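Local coordinates for isochorismatase family protein family (Burkholderia thailandensis, PDB 3TXY) that is of unknown function but belongs to the isochorismatase family, whose members are generally assigned hydrolase activity, at residues Thr13-Ala18 with Lys53-Phe58; His60-Pro65 with Glu87-Ala92; Thr127-Thr132 with Tyr152-Val157; Gly133-Ile138 with Val161-Thr166. All blocks are in the same frame, centred on the assembly; numbering follows the deposited sequence.

Interaction 1 (Thr13-Ala18 with Lys53-Phe58)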
loop_
_atom_site.group_PDB
_atom_site.type_symbol
_atom_site.label_atom_id
_atom_site.label_comp_id
_atom_site.label_asym_id
_atom_site.label_seq_id
_atom_site.Cartn_x
_atom_site.Cartn_y
_atom_site.Cartn_z
ATOM N N THR A 13 -7.459 23.494 -0.248
ATOM C CA THR A 13 -7.517 22.690 0.964
ATOM C C THR A 13 -6.459 21.588 0.898
ATOM O O THR A 13 -6.774 20.398 0.745
ATOM C CB THR A 13 -8.942 22.114 1.099
ATOM O OG1 THR A 13 -9.392 21.570 -0.168
ATOM C CG2 THR A 13 -9.887 23.216 1.521
ATOM N N VAL A 14 -5.201 22.011 0.982
ATOM C CA VAL A 14 -4.058 21.133 0.789
ATOM C C VAL A 14 -3.110 21.163 1.994
ATOM O O VAL A 14 -2.878 22.206 2.576
ATOM C CB VAL A 14 -3.276 21.489 -0.509
ATOM C CG1 VAL A 14 -2.638 22.869 -0.409
ATOM C CG2 VAL A 14 -2.232 20.418 -0.828
ATOM N N ALA A 15 -2.584 19.992 2.336
ATOM C CA ALA A 15 -1.580 19.803 3.372
ATOM C C ALA A 15 -0.293 19.186 2.823
ATOM O O ALA A 15 -0.312 18.414 1.851
ATOM C CB ALA A 15 -2.144 18.920 4.487
ATOM N N LEU A 16 0.822 19.553 3.457
ATOM C CA LEU A 16 2.137 18.951 3.217
ATOM C C LEU A 16 2.325 17.839 4.248
ATOM O O LEU A 16 2.161 18.071 5.438
ATOM C CB LEU A 16 3.264 19.986 3.376
ATOM C CG LEU A 16 4.685 19.547 2.978
ATOM C CD1 LEU A 16 4.828 19.292 1.481
ATOM C CD2 LEU A 16 5.705 20.601 3.410
ATOM N N VAL A 17 2.641 16.630 3.783
ATOM C CA VAL A 17 2.859 15.479 4.660
ATOM C C VAL A 17 4.235 14.897 4.337
ATOM O O VAL A 17 4.476 14.475 3.210
ATOM C CB VAL A 17 1.778 14.401 4.456
ATOM C CG1 VAL A 17 2.052 13.175 5.343
ATOM C CG2 VAL A 17 0.405 14.996 4.754
ATOM N N ALA A 18 5.132 14.907 5.318
ATOM C CA ALA A 18 6.534 14.546 5.120
ATOM C C ALA A 18 6.854 13.301 5.927
ATOM O O ALA A 18 6.659 13.290 7.152
ATOM C CB ALA A 18 7.425 15.701 5.584
ATOM N N LYS A 53 -0.942 29.641 5.508
ATOM C CA LYS A 53 -1.693 29.069 6.623
ATOM C C LYS A 53 -2.246 27.683 6.281
ATOM O O LYS A 53 -3.360 27.324 6.688
ATOM C CB LYS A 53 -2.793 30.042 7.098
ATOM C CG LYS A 53 -2.224 31.397 7.538
ATOM C CD LYS A 53 -3.289 32.365 8.035
ATOM C CE LYS A 53 -4.122 32.936 6.889
ATOM N NZ LYS A 53 -5.224 33.816 7.396
ATOM N N LEU A 54 -1.437 26.906 5.557
ATOM C CA LEU A 54 -1.787 25.538 5.198
ATOM C C LEU A 54 -1.017 24.603 6.109
ATOM O O LEU A 54 0.139 24.874 6.404
ATOM C CB LEU A 54 -1.441 25.234 3.742
ATOM C CG LEU A 54 -2.124 26.142 2.719
ATOM C CD1 LEU A 54 -1.420 26.017 1.372
ATOM C CD2 LEU A 54 -3.615 25.795 2.616
ATOM N N PRO A 55 -1.654 23.503 6.549
ATOM C CA PRO A 55 -1.002 22.636 7.530
ATOM C C PRO A 55 0.214 21.900 6.996
ATOM O O PRO A 55 0.223 21.451 5.838
ATOM C CB PRO A 55 -2.090 21.621 7.926
ATOM C CG PRO A 55 -3.211 21.800 6.983
ATOM C CD PRO A 55 -3.031 23.076 6.236
ATOM N N VAL A 56 1.215 21.765 7.869
ATOM C CA VAL A 56 2.409 20.970 7.610
ATOM C C VAL A 56 2.462 19.831 8.631
ATOM O O VAL A 56 2.412 20.064 9.836
ATOM C CB VAL A 56 3.689 21.817 7.689
ATOM C CG1 VAL A 56 4.914 20.923 7.444
ATOM C CG2 VAL A 56 3.597 22.955 6.675
ATOM N N ILE A 57 2.540 18.607 8.119
ATOM C CA ILE A 57 2.402 17.430 8.938
ATOM C C ILE A 57 3.654 16.615 8.796
ATOM O O ILE A 57 3.974 16.140 7.702
ATOM C CB ILE A 57 1.191 16.573 8.537
ATOM C CG1 ILE A 57 -0.089 17.415 8.587
ATOM C CG2 ILE A 57 1.105 15.376 9.469
ATOM C CD1 ILE A 57 -1.305 16.681 8.069
ATOM N N PHE A 58 4.390 16.518 9.897
ATOM C CA PHE A 58 5.624 15.774 9.924
ATOM C C PHE A 58 5.435 14.449 10.619
ATOM O O PHE A 58 5.041 14.395 11.799
ATOM C CB PHE A 58 6.715 16.550 10.642
ATOM C CG PHE A 58 7.138 17.809 9.935
ATOM C CD1 PHE A 58 7.862 17.748 8.755
ATOM C CD2 PHE A 58 6.834 19.053 10.460
ATOM C CE1 PHE A 58 8.276 18.910 8.109
ATOM C CE2 PHE A 58 7.247 20.204 9.828
ATOM C CZ PHE A 58 7.959 20.134 8.637
#
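Leu54 leans over the start of strand 14-19. Its CB lies 3.5 Å from Val14 O, which is buried and has no hydrogen-bond partner in the model. Leu54 CD1 passes at a slant against Val14 CG1. This leucine follows Lys53, whose positive phi closes the Schellman motif at the end of helix 35-51.

Pro55 sets its ring beside Ala15, with CG 4.0 Å from Ala15 CB. Its carbonyl starts the backbone pairing: Leu16 N binds Pro55 O at 3.1 Å. The same oxygen also takes a CA-H contact from Ala15.

Val56 pairs with Leu16. The two side chains lie side by side and point the same way, and Val56 CG1 meets Leu16 CD2 at 4.1 Å. Phe49 of helix 35-51 also packs on Val56.

Ile57 uses both its N-H and its carbonyl. Ile57 N binds Leu16 O at 2.8 Å, and Ala18 N binds Ile57 O at 2.9 Å. Its side chain lies alongside Val17, on the face covered by Leu117 and Leu121 of helix 117-123. With CG1 anti to the carbonyl carbon (chi1 -56°) and the chain extended beyond it, Ile57 CD1 comes alongside Val17 CG2.

Phe58 returns to the Leu16 and Val56 face. Its CD1 is 3.8 Å from Ala18 CB.

Strand 14-19, helix 35-51 and strand 56-61 form a beta-alpha-beta unit in the parallel sheet of the isochorismatase alpha/beta fold.

Interaction 2 (His60-Pro65 with Glu87-Ala92)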
loop_
_atom_site.group_PDB
_atom_site.type_symbol
_atom_site.label_atom_id
_atom_site.label_comp_id
_atom_site.label_asym_id
_atom_site.label_seq_id
_atom_site.Cartn_x
_atom_site.Cartn_y
_atom_site.Cartn_z
ATOM N N HIS A 60 6.989 10.741 11.848
ATOM C CA HIS A 60 8.173 9.976 12.196
ATOM C C HIS A 60 7.753 8.648 12.739
ATOM O O HIS A 60 6.610 8.474 13.151
ATOM C CB HIS A 60 9.096 10.738 13.166
ATOM C CG HIS A 60 8.519 10.938 14.529
ATOM N ND1 HIS A 60 9.259 10.807 15.646
ATOM C CD2 HIS A 60 7.240 11.276 14.947
ATOM C CE1 HIS A 60 8.490 11.035 16.723
ATOM N NE2 HIS A 60 7.262 11.326 16.303
ATOM N N THR A 61 8.686 7.707 12.697
ATOM C CA THR A 61 8.495 6.352 13.180
ATOM C C THR A 61 9.199 6.194 14.513
ATOM O O THR A 61 10.364 6.579 14.677
ATOM C CB THR A 61 9.087 5.346 12.191
ATOM O OG1 THR A 61 8.497 5.562 10.910
ATOM C CG2 THR A 61 8.861 3.898 12.641
ATOM N N SER A 62 8.494 5.610 15.467
ATOM C CA SER A 62 9.060 5.314 16.760
ATOM C C SER A 62 8.551 3.966 17.247
ATOM O O SER A 62 7.430 3.609 16.978
ATOM C CB SER A 62 8.658 6.362 17.782
ATOM O OG SER A 62 9.242 6.078 19.039
ATOM N N TYR A 63 9.394 3.259 17.988
ATOM C CA TYR A 63 9.002 2.034 18.670
ATOM C C TYR A 63 9.178 2.142 20.193
ATOM O O TYR A 63 9.145 1.125 20.904
ATOM C CB TYR A 63 9.810 0.870 18.136
ATOM C CG TYR A 63 9.708 0.732 16.642
ATOM C CD1 TYR A 63 10.810 0.962 15.840
ATOM C CD2 TYR A 63 8.509 0.381 16.033
ATOM C CE1 TYR A 63 10.747 0.828 14.476
ATOM C CE2 TYR A 63 8.438 0.249 14.657
ATOM C CZ TYR A 63 9.565 0.481 13.895
ATOM O OH TYR A 63 9.545 0.371 12.525
ATOM N N GLN A 64 9.338 3.377 20.675
ATOM C CA GLN A 64 9.391 3.684 22.108
ATOM C C GLN A 64 8.116 3.200 22.797
ATOM O O GLN A 64 7.059 3.164 22.179
ATOM C CB GLN A 64 9.580 5.200 22.313
ATOM C CG GLN A 64 10.912 5.732 21.792
ATOM C CD GLN A 64 12.091 5.126 22.535
ATOM O OE1 GLN A 64 11.942 4.666 23.669
ATOM N NE2 GLN A 64 13.264 5.116 21.905
ATOM N N PRO A 65 8.200 2.810 24.079
ATOM C CA PRO A 65 9.352 2.825 24.965
ATOM C C PRO A 65 10.137 1.518 24.975
ATOM O O PRO A 65 11.283 1.520 25.415
ATOM C CB PRO A 65 8.712 3.053 26.340
ATOM C CG PRO A 65 7.384 2.369 26.245
ATOM C CD PRO A 65 6.974 2.404 24.795
ATOM N N GLU A 87 17.345 9.411 19.774
ATOM C CA GLU A 87 17.826 10.195 18.635
ATOM C C GLU A 87 17.444 9.599 17.278
ATOM O O GLU A 87 17.293 10.333 16.306
ATOM C CB GLU A 87 19.344 10.427 18.719
ATOM C CG GLU A 87 19.739 11.459 19.770
ATOM C CD GLU A 87 18.940 12.755 19.659
ATOM O OE1 GLU A 87 19.027 13.414 18.604
ATOM O OE2 GLU A 87 18.211 13.109 20.619
ATOM N N TRP A 88 17.246 8.282 17.225
ATOM C CA TRP A 88 16.883 7.627 15.989
ATOM C C TRP A 88 15.579 8.165 15.409
ATOM O O TRP A 88 15.458 8.320 14.188
ATOM C CB TRP A 88 16.834 6.114 16.201
ATOM C CG TRP A 88 16.478 5.379 14.937
ATOM C CD1 TRP A 88 17.325 4.979 13.909
ATOM C CD2 TRP A 88 15.147 4.903 14.539
ATOM N NE1 TRP A 88 16.618 4.344 12.916
ATOM C CE2 TRP A 88 15.313 4.262 13.233
ATOM C CE3 TRP A 88 13.878 4.947 15.115
ATOM C CZ2 TRP A 88 14.240 3.680 12.557
ATOM C CZ3 TRP A 88 12.803 4.393 14.420
ATOM C CH2 TRP A 88 12.980 3.768 13.172
ATOM N N SER A 89 14.620 8.485 16.277
ATOM C CA SER A 89 13.290 8.966 15.843
ATOM C C SER A 89 13.094 10.490 15.929
ATOM O O SER A 89 12.017 10.993 15.528
ATOM C CB SER A 89 12.184 8.270 16.646
ATOM O OG SER A 89 12.322 8.492 18.039
ATOM N N ALA A 90 14.106 11.218 16.424
ATOM C CA ALA A 90 14.076 12.690 16.470
ATOM C C ALA A 90 14.141 13.267 15.051
ATOM O O ALA A 90 14.859 12.750 14.207
ATOM C CB ALA A 90 15.243 13.243 17.310
ATOM N N PHE A 91 13.417 14.354 14.796
ATOM C CA PHE A 91 13.447 14.974 13.466
ATOM C C PHE A 91 14.820 15.564 13.166
ATOM O O PHE A 91 15.521 16.061 14.065
ATOM C CB PHE A 91 12.361 16.045 13.329
ATOM C CG PHE A 91 10.978 15.485 13.301
ATOM C CD1 PHE A 91 10.539 14.773 12.198
ATOM C CD2 PHE A 91 10.115 15.651 14.376
ATOM C CE1 PHE A 91 9.260 14.229 12.170
ATOM C CE2 PHE A 91 8.824 15.131 14.344
ATOM C CZ PHE A 91 8.407 14.413 13.240
ATOM N N ALA A 92 15.206 15.480 11.899
ATOM C CA ALA A 92 16.432 16.122 11.434
ATOM C C ALA A 92 16.365 17.616 11.778
ATOM O O ALA A 92 15.398 18.281 11.420
ATOM C CB ALA A 92 16.554 15.932 9.931
HETATM O O HOH W 1 9.987 9.166 19.519
HETATM O O HOH W 2 13.544 6.320 19.064
#
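At the C-terminal end of strand 56-61, His60 and Thr61 meet the short helix 86-89 and the loop after it, touching Trp88, Ser89 and Phe91. His60 ND1 donates to Ser89 O at 2.8 Å. The oxygen sits at the edge of the imidazole, tilted 18° from the ring plane. With His60 CG between the backbone N and the carbonyl carbon (chi1 68°), the ring swings across to Ser89. Phe91 CE2 lies over one face of the imidazole, toward its rim, and the two ring planes are 41° apart. Phe91 CE1 also meets His60 CB at 3.6 Å. His60 NE2 is bonded to Thr105 OG1, so both nitrogens are held.

Thr61 O lies close to Ser89 CB (3.2 Å) and Trp88 CZ3 (3.3 Å). Tyr63 CE1 touches Trp88 CH2 at 3.9 Å, but the two rings barely overlap. One water bridges Ser62 OG and Ser89 OG, and a second links Ser89 OG to Gln64 NE2.

Strand 102-106 bonds to the backbone of His60 and, just past the strand end, of Ser62. Its Val103 packs on His60 and Phe91. On the helix side, Trp88 O is bonded to Gln22 NE2.

Interaction 3 (Thr127-Thr132 with Tyr152-Val157)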
loop_
_atom_site.group_PDB
_atom_site.type_symbol
_atom_site.label_atom_id
_atom_site.label_comp_id
_atom_site.label_asym_id
_atom_site.label_seq_id
_atom_site.Cartn_x
_atom_site.Cartn_y
_atom_site.Cartn_z
ATOM N N THR A 127 -8.375 18.147 1.595
ATOM C CA THR A 127 -8.789 17.244 0.525
ATOM C C THR A 127 -7.604 16.707 -0.287
ATOM O O THR A 127 -7.725 15.667 -0.927
ATOM C CB THR A 127 -9.736 17.967 -0.450
ATOM O OG1 THR A 127 -9.040 19.081 -1.023
ATOM C CG2 THR A 127 -10.986 18.454 0.282
ATOM N N ASP A 128 -6.467 17.420 -0.244
ATOM C CA ASP A 128 -5.321 17.168 -1.093
ATOM C C ASP A 128 -4.091 17.030 -0.181
ATOM O O ASP A 128 -3.921 17.815 0.759
ATOM C CB ASP A 128 -5.067 18.352 -2.046
ATOM C CG ASP A 128 -6.152 18.530 -3.129
ATOM O OD1 ASP A 128 -7.346 18.233 -2.880
ATOM O OD2 ASP A 128 -5.796 19.020 -4.232
ATOM N N ILE A 129 -3.244 16.044 -0.447
ATOM C CA ILE A 129 -1.963 15.943 0.260
ATOM C C ILE A 129 -0.789 15.977 -0.710
ATOM O O ILE A 129 -0.825 15.373 -1.787
ATOM C CB ILE A 129 -1.854 14.750 1.255
ATOM C CG1 ILE A 129 -1.823 13.385 0.565
ATOM C CG2 ILE A 129 -2.982 14.792 2.283
ATOM C CD1 ILE A 129 -1.539 12.243 1.545
ATOM N N VAL A 130 0.234 16.730 -0.317
ATOM C CA VAL A 130 1.503 16.774 -1.010
ATOM C C VAL A 130 2.488 15.992 -0.153
ATOM O O VAL A 130 2.736 16.327 1.003
ATOM C CB VAL A 130 1.954 18.224 -1.271
ATOM C CG1 VAL A 130 3.404 18.261 -1.772
ATOM C CG2 VAL A 130 0.982 18.872 -2.260
ATOM N N LEU A 131 3.036 14.932 -0.750
ATOM C CA LEU A 131 3.836 13.947 -0.051
ATOM C C LEU A 131 5.324 14.045 -0.380
ATOM O O LEU A 131 5.727 14.100 -1.541
ATOM C CB LEU A 131 3.295 12.569 -0.419
ATOM C CG LEU A 131 3.162 11.409 0.537
ATOM C CD1 LEU A 131 2.751 11.742 1.971
ATOM C CD2 LEU A 131 2.149 10.436 -0.097
ATOM N N THR A 132 6.131 14.112 0.678
ATOM C CA THR A 132 7.575 13.994 0.579
ATOM C C THR A 132 8.061 12.939 1.562
ATOM O O THR A 132 7.319 12.502 2.447
ATOM C CB THR A 132 8.292 15.330 0.885
ATOM O OG1 THR A 132 8.400 15.533 2.305
ATOM C CG2 THR A 132 7.564 16.489 0.267
ATOM N N TYR A 152 -8.375 11.057 -0.838
ATOM C CA TYR A 152 -7.537 12.261 -0.921
ATOM C C TYR A 152 -6.908 12.357 -2.300
ATOM O O TYR A 152 -6.517 11.333 -2.886
ATOM C CB TYR A 152 -6.412 12.216 0.118
ATOM C CG TYR A 152 -6.925 12.325 1.539
ATOM C CD1 TYR A 152 -7.267 13.558 2.083
ATOM C CD2 TYR A 152 -7.051 11.197 2.349
ATOM C CE1 TYR A 152 -7.771 13.656 3.381
ATOM C CE2 TYR A 152 -7.519 11.292 3.655
ATOM C CZ TYR A 152 -7.891 12.521 4.164
ATOM O OH TYR A 152 -8.374 12.614 5.456
ATOM N N ASN A 153 -6.803 13.581 -2.811
ATOM C CA ASN A 153 -5.984 13.856 -4.001
ATOM C C ASN A 153 -4.523 13.867 -3.556
ATOM O O ASN A 153 -4.130 14.678 -2.701
ATOM C CB ASN A 153 -6.354 15.176 -4.639
ATOM C CG ASN A 153 -7.796 15.215 -5.061
ATOM O OD1 ASN A 153 -8.199 14.525 -6.010
ATOM N ND2 ASN A 153 -8.591 16.010 -4.354
ATOM N N VAL A 154 -3.744 12.932 -4.087
ATOM C CA VAL A 154 -2.348 12.755 -3.674
ATOM C C VAL A 154 -1.390 13.298 -4.740
ATOM O O VAL A 154 -1.524 12.994 -5.928
ATOM C CB VAL A 154 -2.006 11.277 -3.436
ATOM C CG1 VAL A 154 -0.538 11.112 -3.023
ATOM C CG2 VAL A 154 -2.942 10.638 -2.400
ATOM N N VAL A 155 -0.418 14.088 -4.294
ATOM C CA VAL A 155 0.668 14.554 -5.125
ATOM C C VAL A 155 1.966 14.096 -4.465
ATOM O O VAL A 155 2.209 14.375 -3.274
ATOM C CB VAL A 155 0.655 16.092 -5.261
ATOM C CG1 VAL A 155 1.798 16.570 -6.163
ATOM C CG2 VAL A 155 -0.704 16.546 -5.789
ATOM N N VAL A 156 2.806 13.407 -5.229
ATOM C CA VAL A 156 4.127 12.995 -4.752
ATOM C C VAL A 156 5.229 13.858 -5.390
ATOM O O VAL A 156 5.242 14.077 -6.598
ATOM C CB VAL A 156 4.391 11.513 -5.018
ATOM C CG1 VAL A 156 5.698 11.086 -4.379
ATOM C CG2 VAL A 156 3.249 10.692 -4.453
ATOM N N VAL A 157 6.140 14.343 -4.550
ATOM C CA VAL A 157 7.160 15.295 -4.969
ATOM C C VAL A 157 8.434 14.546 -5.344
ATOM O O VAL A 157 9.190 14.091 -4.474
ATOM C CB VAL A 157 7.468 16.346 -3.868
ATOM C CG1 VAL A 157 8.522 17.333 -4.352
ATOM C CG2 VAL A 157 6.185 17.075 -3.450
#
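Asp128 and Asn153 pair at the start of two neighbouring parallel strands, 128-134 and 153-162. These strands belong to one beta-alpha-beta unit, joined by the crossover helix 136-149.

The backbone bonds alternate between the strands. Asn153 N binds Thr127 O, then Ile129 N binds Asn153 O and Val155 N binds Ile129 O. Leu131 N binds Val155 O at 2.7 Å, and Val157 N binds Leu131 O at 3.0 Å. CA-H contacts from Asp128, Val130 and Val154 supplement them.

The apolar contacts fall on two faces. Ile129 and Val154 lie side by side on one, where Leu131 CD2 also reaches Val154 CG1 at 4.0 Å. Ala147 of helix 136-149 packs on Ile129 and Val154. Val130 and Val155 lie side by side on the other. There Val130 CG1 presses on Val157 CG2 at 3.5 Å, a tight contact.

Polar side chains close the N-terminal end. Asn153 OD1 bonds to the backbone N of Lys74 of the second subunit, while ND2 turns back to Asp128. The carboxylate and amide planes are 63° apart. Asp128 OD1 takes two bonds from opposite faces of its plane: Thr127 OG1 at 2.7 Å and Asn153 ND2 at 2.9 Å.

Interaction 4 (Gly133-Ile138 with Val161-Thr166)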
loop_
_atom_site.group_PDB
_atom_site.type_symbol
_atom_site.label_atom_id
_atom_site.label_comp_id
_atom_site.label_asym_id
_atom_site.label_seq_id
_atom_site.Cartn_x
_atom_site.Cartn_y
_atom_site.Cartn_z
ATOM N N GLY A 133 9.319 12.551 1.416
ATOM C CA GLY A 133 10.020 11.752 2.423
ATOM C C GLY A 133 10.734 10.499 1.926
ATOM O O GLY A 133 11.033 10.362 0.740
ATOM N N ILE A 134 11.017 9.597 2.872
ATOM C CA ILE A 134 11.876 8.442 2.665
ATOM C C ILE A 134 11.179 7.217 3.294
ATOM O O ILE A 134 10.615 7.368 4.381
ATOM C CB ILE A 134 13.245 8.649 3.392
ATOM C CG1 ILE A 134 13.904 9.981 2.991
ATOM C CG2 ILE A 134 14.154 7.451 3.163
ATOM C CD1 ILE A 134 14.923 10.453 4.018
ATOM N N ALA A 135 11.172 6.017 2.679
ATOM C CA ALA A 135 11.609 5.735 1.310
ATOM C C ALA A 135 10.414 5.795 0.356
ATOM O O ALA A 135 9.289 5.497 0.722
ATOM C CB ALA A 135 12.260 4.358 1.228
ATOM N N THR A 136 10.681 6.175 -0.881
ATOM C CA THR A 136 9.656 6.311 -1.914
ATOM C C THR A 136 8.734 5.105 -1.967
ATOM O O THR A 136 7.514 5.258 -1.932
ATOM C CB THR A 136 10.302 6.506 -3.296
ATOM O OG1 THR A 136 11.288 7.551 -3.198
ATOM C CG2 THR A 136 9.250 6.894 -4.331
ATOM N N ASN A 137 9.315 3.915 -2.028
ATOM C CA ASN A 137 8.532 2.690 -2.167
ATOM C C ASN A 137 7.968 2.108 -0.885
ATOM O O ASN A 137 7.230 1.135 -0.938
ATOM C CB ASN A 137 9.347 1.580 -2.843
ATOM C CG ASN A 137 10.143 2.070 -4.008
ATOM O OD1 ASN A 137 11.135 2.794 -3.821
ATOM N ND2 ASN A 137 9.747 1.670 -5.219
ATOM N N ILE A 138 8.355 2.629 0.276
ATOM C CA ILE A 138 7.973 1.995 1.524
ATOM C C ILE A 138 6.986 2.913 2.259
ATOM O O ILE A 138 5.795 2.868 1.972
ATOM C CB ILE A 138 9.226 1.616 2.349
ATOM C CG1 ILE A 138 10.139 0.686 1.543
ATOM C CG2 ILE A 138 8.844 1.028 3.704
ATOM C CD1 ILE A 138 9.536 -0.658 1.120
ATOM N N VAL A 161 11.367 12.800 -2.637
ATOM C CA VAL A 161 11.269 11.408 -2.220
ATOM C C VAL A 161 12.492 10.658 -2.763
ATOM O O VAL A 161 12.874 10.845 -3.931
ATOM C CB VAL A 161 9.948 10.715 -2.662
ATOM C CG1 VAL A 161 8.742 11.423 -2.037
ATOM C CG2 VAL A 161 9.797 10.637 -4.190
ATOM N N SER A 162 13.101 9.826 -1.914
ATOM C CA SER A 162 14.249 9.016 -2.314
ATOM C C SER A 162 14.134 7.601 -1.778
ATOM O O SER A 162 13.371 7.317 -0.845
ATOM C CB SER A 162 15.563 9.673 -1.881
ATOM O OG SER A 162 15.741 10.908 -2.544
ATOM N N THR A 163 14.891 6.711 -2.394
ATOM C CA THR A 163 14.797 5.288 -2.094
ATOM C C THR A 163 16.123 4.581 -2.396
ATOM O O THR A 163 17.150 5.243 -2.563
ATOM C CB THR A 163 13.570 4.670 -2.805
ATOM O OG1 THR A 163 13.345 3.350 -2.318
ATOM C CG2 THR A 163 13.692 4.667 -4.345
ATOM N N TRP A 164 16.122 3.250 -2.417
ATOM C CA TRP A 164 17.392 2.505 -2.402
ATOM C C TRP A 164 18.040 2.310 -3.752
ATOM O O TRP A 164 19.208 1.889 -3.827
ATOM C CB TRP A 164 17.210 1.137 -1.741
ATOM C CG TRP A 164 16.242 0.259 -2.488
ATOM C CD1 TRP A 164 16.483 -0.513 -3.617
ATOM C CD2 TRP A 164 14.824 0.091 -2.210
ATOM N NE1 TRP A 164 15.347 -1.146 -4.027
ATOM C CE2 TRP A 164 14.315 -0.829 -3.225
ATOM C CE3 TRP A 164 13.958 0.568 -1.237
ATOM C CZ2 TRP A 164 13.006 -1.238 -3.241
ATOM C CZ3 TRP A 164 12.633 0.151 -1.276
ATOM C CH2 TRP A 164 12.169 -0.718 -2.262
ATOM N N SER A 165 17.312 2.565 -4.832
ATOM C CA SER A 165 17.885 2.444 -6.169
ATOM C C SER A 165 17.119 3.334 -7.139
ATOM O O SER A 165 15.967 3.727 -6.877
ATOM C CB SER A 165 17.869 0.983 -6.649
ATOM O OG SER A 165 16.579 0.592 -7.115
ATOM N N THR A 166 17.766 3.704 -8.239
ATOM C CA THR A 166 17.095 4.530 -9.245
ATOM C C THR A 166 16.009 3.711 -9.953
ATOM O O THR A 166 14.994 4.261 -10.365
ATOM C CB THR A 166 18.086 5.139 -10.266
ATOM O OG1 THR A 166 18.906 4.105 -10.815
ATOM C CG2 THR A 166 18.966 6.173 -9.603
#
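Thr136 is wedged against Val161, Ser162 and Thr163 in the tight part of this contact. Thr136 N donates to Ser162 O at 2.9 Å, coming from above the carbonyl plane. Thr136 OG1 lies 3.5 Å from Val161 CB and is hydrogen-bonded to Gln169 OE1 of helix 166-180. Thr163 OG1 donates to Asn137 OD1 at 2.7 Å. That hydroxyl is anti to the backbone N of Thr163 (chi1 -170°), which brings it across to the amide. Asn137 ND2 is held by Ala168 O.

Here strand 128-134 gives way to helix 136-149, beside the end of strand 153-162. A cis peptide bond joins Ile134 to Ala135. A non-proline cis peptide here is known from relatives in the isochorismatase family, where it lies near the active site; whether this protein has the same chemistry is not established.

The sheet pairing is looser. Ser162 N reaches Gly133 O through a weak bond of 3.4 Å.

The more open side is built by the partly exposed Trp164. Asn137 OD1 lies over one face of the indole, toward its rim, and Asn137 CB touches Trp164 CH2 at 3.7 Å. Ile138 CG1 meets the ring edge at Trp164 CZ3, 3.8 Å away. Lys179 of the second subunit makes a cation-pi contact with this indole, and a 1,2-ethanediol, probably from the crystallisation liquor, lies about 4 Å from the Trp164 side chain.

All four contacts involve one parallel sheet with strand order 102-106, 56-61, 14-19, 128-134, 153-162, 182-184, interactions 2 and 4 with helix and loop at its C-terminal edge. Interactions 1 and 3 lie next to each other, centres about 9 Å apart, because strands 14-19 and 128-134 are neighbours and bond directly, as in Val17 N to Val130 O. The centres of interactions 2 and 4 are about 19 Å apart. Interactions 1 and 2 follow one another along the chain and share strand 56-61. The segments of interactions 3 and 4 alternate along one beta-alpha-beta unit. Interactions 1 and 3 thus lie within the sheet, and interactions 3 and 4 also reach the second subunit.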